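Local coordinates for coenzyme Q-binding protein COQ10 START domain-containing protein (Deinococcus radiodurans R1, PDB 3GGN) that is of unknown function but, as a member of the START-like polyketide cyclase and lipid transport family, probably binds a hydrophobic ligand, at residues R37-W49 with E52-L66. Residues are numbered along the deposited sequence; the frame is centred on the assembly and turned at random.
Sequences RSVEVLDDKRSRW and EAPAPLGTVSWEAEL
The carboxylate of E63 is gripped by two arginines: R46 NH1 lies 2.7 Å from E63 OE2 and R48 NH2 2.7 Å from E63 OE1. Both salt bridges lie across the antiparallel hairpin of strands 46-52 and 59-70, part of the curved sheet of the Bet v 1-like fold. R46 presents the edge of its guanidinium, but NH1 meets OE2 from above the carboxylate plane, the two planes standing 59° apart. The chain of E63 holds CG opposite its backbone N (chi1 -163°), extending the carboxylate between the two arginines. D43 carries the network on through its salt bridge to R46, whose exact length is doubtful. Shortening this glutamate to an alanine is likely to leave R48 NH2 and R46 NH1 without their carboxylate oxygens, though R46 would keep D43.

S47-A64 and W49-W62 are the hydrogen-bonded pairs, with A64 N to S47 O 2.8 Å at an N-H...O angle of 170° and W49 N to W62 O 2.8 Å. On the face opposite E63, W49 CB sits over the W62 six-membered ring, 3.9 Å from its centroid, a CH-pi contact. W49 NE1 donates, nearly in its ring plane, to S47 OG at 3.0 Å, which helps set the ring's rotation, while A64 CB lies 3.6 Å from that same NE1.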
loop_
_atom_site.group_PDB
_atom_site.type_symbol
_atom_site.label_atom_id
_atom_site.label_comp_id
_atom_site.label_asym_id
_atom_site.label_seq_id
_atom_site.Cartn_x
_atom_site.Cartn_y
_atom_site.Cartn_z
ATOM N N ARG B 37 0.707 -13.731 0.456
ATOM C CA ARG B 37 1.751 -13.511 1.447
ATOM C C ARG B 37 3.087 -13.334 0.735
ATOM O O ARG B 37 3.839 -12.404 1.029
ATOM C CB ARG B 37 1.845 -14.696 2.414
ATOM C CG ARG B 37 2.947 -14.547 3.454
ATOM C CD ARG B 37 3.207 -15.854 4.188
ATOM N NE ARG B 37 4.312 -15.744 5.137
ATOM C CZ ARG B 37 4.251 -15.080 6.288
ATOM N NH1 ARG B 37 3.130 -14.462 6.643
ATOM N NH2 ARG B 37 5.312 -15.027 7.083
ATOM N N SER B 38 3.377 -14.227 -0.209
ATOM C CA SER B 38 4.627 -14.150 -0.950
ATOM C C SER B 38 4.576 -14.822 -2.324
ATOM O O SER B 38 3.792 -15.747 -2.559
ATOM C CB SER B 38 5.754 -14.782 -0.130
ATOM O OG SER B 38 5.560 -16.185 0.004
ATOM N N VAL B 39 5.421 -14.331 -3.224
ATOM C CA VAL B 39 5.540 -14.870 -4.569
ATOM C C VAL B 39 7.038 -14.956 -4.831
ATOM O O VAL B 39 7.743 -13.951 -4.770
ATOM C CB VAL B 39 4.876 -13.952 -5.627
ATOM C CG1 VAL B 39 5.030 -14.565 -7.018
ATOM C CG2 VAL B 39 3.402 -13.767 -5.306
ATOM N N GLU B 40 7.513 -16.163 -5.118
ATOM C CA GLU B 40 8.931 -16.406 -5.355
ATOM C C GLU B 40 9.186 -16.929 -6.767
ATOM O O GLU B 40 8.523 -17.861 -7.216
ATOM C CB GLU B 40 9.434 -17.435 -4.338
ATOM C CG GLU B 40 10.942 -17.628 -4.300
ATOM C CD GLU B 40 11.333 -19.003 -3.782
ATOM O OE1 GLU B 40 10.575 -19.579 -2.975
ATOM O OE2 GLU B 40 12.402 -19.506 -4.179
ATOM N N VAL B 41 10.149 -16.339 -7.464
ATOM C CA VAL B 41 10.468 -16.794 -8.817
ATOM C C VAL B 41 11.329 -18.053 -8.734
ATOM O O VAL B 41 12.248 -18.121 -7.922
ATOM C CB VAL B 41 11.237 -15.703 -9.611
ATOM C CG1 VAL B 41 11.600 -16.215 -11.000
ATOM C CG2 VAL B 41 10.383 -14.442 -9.724
ATOM N N LEU B 42 11.018 -19.053 -9.557
ATOM C CA LEU B 42 11.778 -20.301 -9.582
ATOM C C LEU B 42 12.559 -20.401 -10.896
ATOM O O LEU B 42 13.542 -21.137 -10.997
ATOM C CB LEU B 42 10.841 -21.506 -9.421
ATOM C CG LEU B 42 10.040 -21.545 -8.110
ATOM C CD1 LEU B 42 9.209 -22.814 -8.028
ATOM C CD2 LEU B 42 10.997 -21.475 -6.931
ATOM N N ASP B 43 12.096 -19.658 -11.897
ATOM C CA ASP B 43 12.723 -19.578 -13.217
ATOM C C ASP B 43 11.837 -18.700 -14.090
ATOM O O ASP B 43 10.792 -18.229 -13.637
ATOM C CB ASP B 43 12.902 -20.959 -13.861
ATOM C CG ASP B 43 11.592 -21.679 -14.095
ATOM O OD1 ASP B 43 10.675 -21.107 -14.729
ATOM O OD2 ASP B 43 11.486 -22.838 -13.649
ATOM N N ASP B 44 12.254 -18.484 -15.335
ATOM C CA ASP B 44 11.514 -17.633 -16.260
ATOM C C ASP B 44 9.997 -17.811 -16.265
ATOM O O ASP B 44 9.255 -16.832 -16.346
ATOM C CB ASP B 44 12.038 -17.811 -17.694
ATOM C CG ASP B 44 13.485 -17.354 -17.854
ATOM O OD1 ASP B 44 13.923 -16.493 -17.064
ATOM O OD2 ASP B 44 14.179 -17.842 -18.775
ATOM N N LYS B 45 9.530 -19.050 -16.170
ATOM C CA LYS B 45 8.096 -19.291 -16.218
ATOM C C LYS B 45 7.439 -19.752 -14.919
ATOM O O LYS B 45 6.230 -19.615 -14.761
ATOM C CB LYS B 45 7.799 -20.295 -17.337
ATOM C CG LYS B 45 6.332 -20.650 -17.498
ATOM C CD LYS B 45 6.053 -21.262 -18.866
ATOM C CE LYS B 45 6.266 -20.241 -19.985
ATOM N NZ LYS B 45 5.355 -19.061 -19.876
ATOM N N ARG B 46 8.222 -20.286 -13.990
ATOM C CA ARG B 46 7.655 -20.789 -12.742
ATOM C C ARG B 46 7.921 -19.945 -11.507
ATOM O O ARG B 46 8.932 -19.248 -11.406
ATOM C CB ARG B 46 8.149 -22.210 -12.471
ATOM C CG ARG B 46 7.744 -23.238 -13.514
ATOM C CD ARG B 46 8.323 -24.591 -13.137
ATOM N NE ARG B 46 9.776 -24.518 -12.999
ATOM C CZ ARG B 46 10.461 -25.019 -11.976
ATOM N NH1 ARG B 46 9.830 -25.640 -10.990
ATOM N NH2 ARG B 46 11.783 -24.888 -11.936
ATOM N N SER B 47 7.002 -20.051 -10.553
ATOM C CA SER B 47 7.085 -19.322 -9.301
ATOM C C SER B 47 6.332 -20.069 -8.202
ATOM O O SER B 47 5.467 -20.888 -8.485
ATOM C CB SER B 47 6.511 -17.910 -9.483
ATOM O OG SER B 47 5.275 -17.937 -10.185
ATOM N N ARG B 48 6.685 -19.793 -6.952
ATOM C CA ARG B 48 6.052 -20.413 -5.797
ATOM C C ARG B 48 5.207 -19.362 -5.097
ATOM O O ARG B 48 5.714 -18.307 -4.721
ATOM C CB ARG B 48 7.112 -20.929 -4.824
ATOM C CG ARG B 48 6.547 -21.582 -3.580
ATOM C CD ARG B 48 7.206 -22.935 -3.371
ATOM N NE ARG B 48 7.039 -23.764 -4.563
ATOM C CZ ARG B 48 7.696 -24.896 -4.794
ATOM N NH1 ARG B 48 8.577 -25.345 -3.911
ATOM N NH2 ARG B 48 7.473 -25.575 -5.914
ATOM N N TRP B 49 3.925 -19.654 -4.924
ATOM C CA TRP B 49 3.007 -18.729 -4.277
ATOM C C TRP B 49 2.655 -19.210 -2.865
ATOM O O TRP B 49 2.664 -20.407 -2.590
ATOM C CB TRP B 49 1.739 -18.599 -5.123
ATOM C CG TRP B 49 1.968 -17.975 -6.478
ATOM C CD1 TRP B 49 2.920 -18.323 -7.392
ATOM C CD2 TRP B 49 1.227 -16.897 -7.062
ATOM N NE1 TRP B 49 2.823 -17.523 -8.510
ATOM C CE2 TRP B 49 1.791 -16.640 -8.333
ATOM C CE3 TRP B 49 0.141 -16.124 -6.639
ATOM C CZ2 TRP B 49 1.307 -15.637 -9.180
ATOM C CZ3 TRP B 49 -0.343 -15.126 -7.484
ATOM C CH2 TRP B 49 0.243 -14.893 -8.741
ATOM N N GLU B 52 -1.725 -16.820 3.647
ATOM C CA GLU B 52 -1.925 -17.072 5.073
ATOM C C GLU B 52 -3.122 -17.973 5.361
ATOM O O GLU B 52 -4.271 -17.583 5.160
ATOM C CB GLU B 52 -2.092 -15.745 5.813
ATOM C CG GLU B 52 -0.782 -15.034 6.077
ATOM C CD GLU B 52 0.087 -15.789 7.061
ATOM O OE1 GLU B 52 -0.310 -15.893 8.241
ATOM O OE2 GLU B 52 1.159 -16.285 6.659
ATOM N N ALA B 53 -2.846 -19.181 5.841
ATOM C CA ALA B 53 -3.900 -20.137 6.158
ATOM C C ALA B 53 -4.362 -19.978 7.604
ATOM O O ALA B 53 -3.588 -19.578 8.474
ATOM C CB ALA B 53 -3.403 -21.558 5.922
ATOM N N PRO B 54 -5.630 -20.299 7.844
ATOM C CA PRO B 54 -6.236 -20.198 9.170
ATOM C C PRO B 54 -5.416 -20.911 10.241
ATOM O O PRO B 54 -4.659 -21.834 9.942
ATOM C CB PRO B 54 -7.651 -20.766 9.134
ATOM N N ALA B 55 -5.587 -20.475 11.487
ATOM C CA ALA B 55 -4.872 -21.030 12.635
ATOM C C ALA B 55 -4.689 -22.543 12.585
ATOM O O ALA B 55 -3.640 -23.055 12.977
ATOM C CB ALA B 55 -5.577 -20.633 13.925
ATOM N N PRO B 56 -5.708 -23.258 12.119
ATOM C CA PRO B 56 -5.612 -24.709 12.020
ATOM C C PRO B 56 -4.322 -25.038 11.273
ATOM O O PRO B 56 -3.502 -25.826 11.745
ATOM C CB PRO B 56 -6.815 -25.265 11.267
ATOM N N LEU B 57 -4.150 -24.412 10.110
ATOM C CA LEU B 57 -2.960 -24.604 9.287
ATOM C C LEU B 57 -1.904 -23.570 9.679
ATOM O O LEU B 57 -1.299 -23.666 10.749
ATOM C CB LEU B 57 -3.306 -24.443 7.801
ATOM C CG LEU B 57 -4.469 -25.271 7.252
ATOM C CD1 LEU B 57 -4.622 -25.008 5.762
ATOM C CD2 LEU B 57 -4.221 -26.751 7.506
ATOM N N GLY B 58 -1.700 -22.580 8.811
ATOM C CA GLY B 58 -0.722 -21.537 9.077
ATOM C C GLY B 58 -0.258 -20.820 7.822
ATOM O O GLY B 58 -0.218 -19.590 7.777
ATOM N N THR B 59 0.100 -21.591 6.801
ATOM C CA THR B 59 0.564 -21.036 5.533
ATOM C C THR B 59 0.462 -22.101 4.444
ATOM O O THR B 59 0.957 -23.214 4.611
ATOM C CB THR B 59 2.036 -20.577 5.624
ATOM O OG1 THR B 59 2.439 -20.519 6.998
ATOM C CG2 THR B 59 2.196 -19.196 5.009
ATOM N N VAL B 60 -0.183 -21.758 3.333
ATOM C CA VAL B 60 -0.344 -22.687 2.220
ATOM C C VAL B 60 0.341 -22.149 0.964
ATOM O O VAL B 60 0.125 -21.002 0.573
ATOM C CB VAL B 60 -1.837 -22.922 1.910
ATOM C CG1 VAL B 60 -1.985 -23.837 0.698
ATOM C CG2 VAL B 60 -2.525 -23.525 3.124
ATOM N N SER B 61 1.165 -22.984 0.339
ATOM C CA SER B 61 1.879 -22.584 -0.868
ATOM C C SER B 61 1.741 -23.608 -1.987
ATOM O O SER B 61 1.439 -24.779 -1.758
ATOM C CB SER B 61 3.365 -22.343 -0.560
ATOM O OG SER B 61 4.077 -23.556 -0.407
ATOM N N TRP B 62 1.956 -23.149 -3.211
ATOM C CA TRP B 62 1.858 -24.012 -4.375
ATOM C C TRP B 62 2.732 -23.422 -5.467
ATOM O O TRP B 62 3.169 -22.277 -5.374
ATOM C CB TRP B 62 0.406 -24.086 -4.855
ATOM C CG TRP B 62 -0.118 -22.778 -5.355
ATOM C CD1 TRP B 62 -0.035 -22.294 -6.628
ATOM C CD2 TRP B 62 -0.769 -21.764 -4.581
ATOM N NE1 TRP B 62 -0.594 -21.043 -6.696
ATOM C CE2 TRP B 62 -1.053 -20.693 -5.454
ATOM C CE3 TRP B 62 -1.141 -21.658 -3.232
ATOM C CZ2 TRP B 62 -1.693 -19.522 -5.024
ATOM C CZ3 TRP B 62 -1.776 -20.493 -2.802
ATOM C CH2 TRP B 62 -2.045 -19.441 -3.700
ATOM N N GLU B 63 2.987 -24.213 -6.496
ATOM C CA GLU B 63 3.799 -23.762 -7.604
ATOM C C GLU B 63 2.866 -23.337 -8.731
ATOM O O GLU B 63 1.819 -23.955 -8.952
ATOM C CB GLU B 63 4.707 -24.897 -8.077
ATOM C CG GLU B 63 5.870 -24.447 -8.937
ATOM C CD GLU B 63 6.778 -25.600 -9.323
ATOM O OE1 GLU B 63 7.086 -26.433 -8.440
ATOM O OE2 GLU B 63 7.186 -25.667 -10.503
ATOM N N ALA B 64 3.240 -22.276 -9.434
ATOM C CA ALA B 64 2.444 -21.790 -10.552
ATOM C C ALA B 64 3.356 -21.459 -11.730
ATOM O O ALA B 64 4.581 -21.431 -11.593
ATOM C CB ALA B 64 1.659 -20.558 -10.138
ATOM N N GLU B 65 2.752 -21.211 -12.887
ATOM C CA GLU B 65 3.515 -20.868 -14.083
ATOM C C GLU B 65 2.813 -19.760 -14.870
ATOM O O GLU B 65 1.588 -19.672 -14.870
ATOM C CB GLU B 65 3.672 -22.105 -14.976
ATOM C CG GLU B 65 2.477 -22.385 -15.873
ATOM C CD GLU B 65 2.629 -23.663 -16.703
ATOM O OE1 GLU B 65 3.770 -24.017 -17.083
ATOM O OE2 GLU B 65 1.593 -24.308 -16.986
ATOM N N LEU B 66 3.589 -18.906 -15.530
ATOM C CA LEU B 66 3.011 -17.853 -16.353
ATOM C C LEU B 66 2.522 -18.547 -17.620
ATOM O O LEU B 66 3.260 -19.325 -18.211
ATOM C CB LEU B 66 4.070 -16.813 -16.738
ATOM C CG LEU B 66 4.649 -15.925 -15.636
ATOM C CD1 LEU B 66 5.845 -15.142 -16.170
ATOM C CD2 LEU B 66 3.572 -14.989 -15.133
#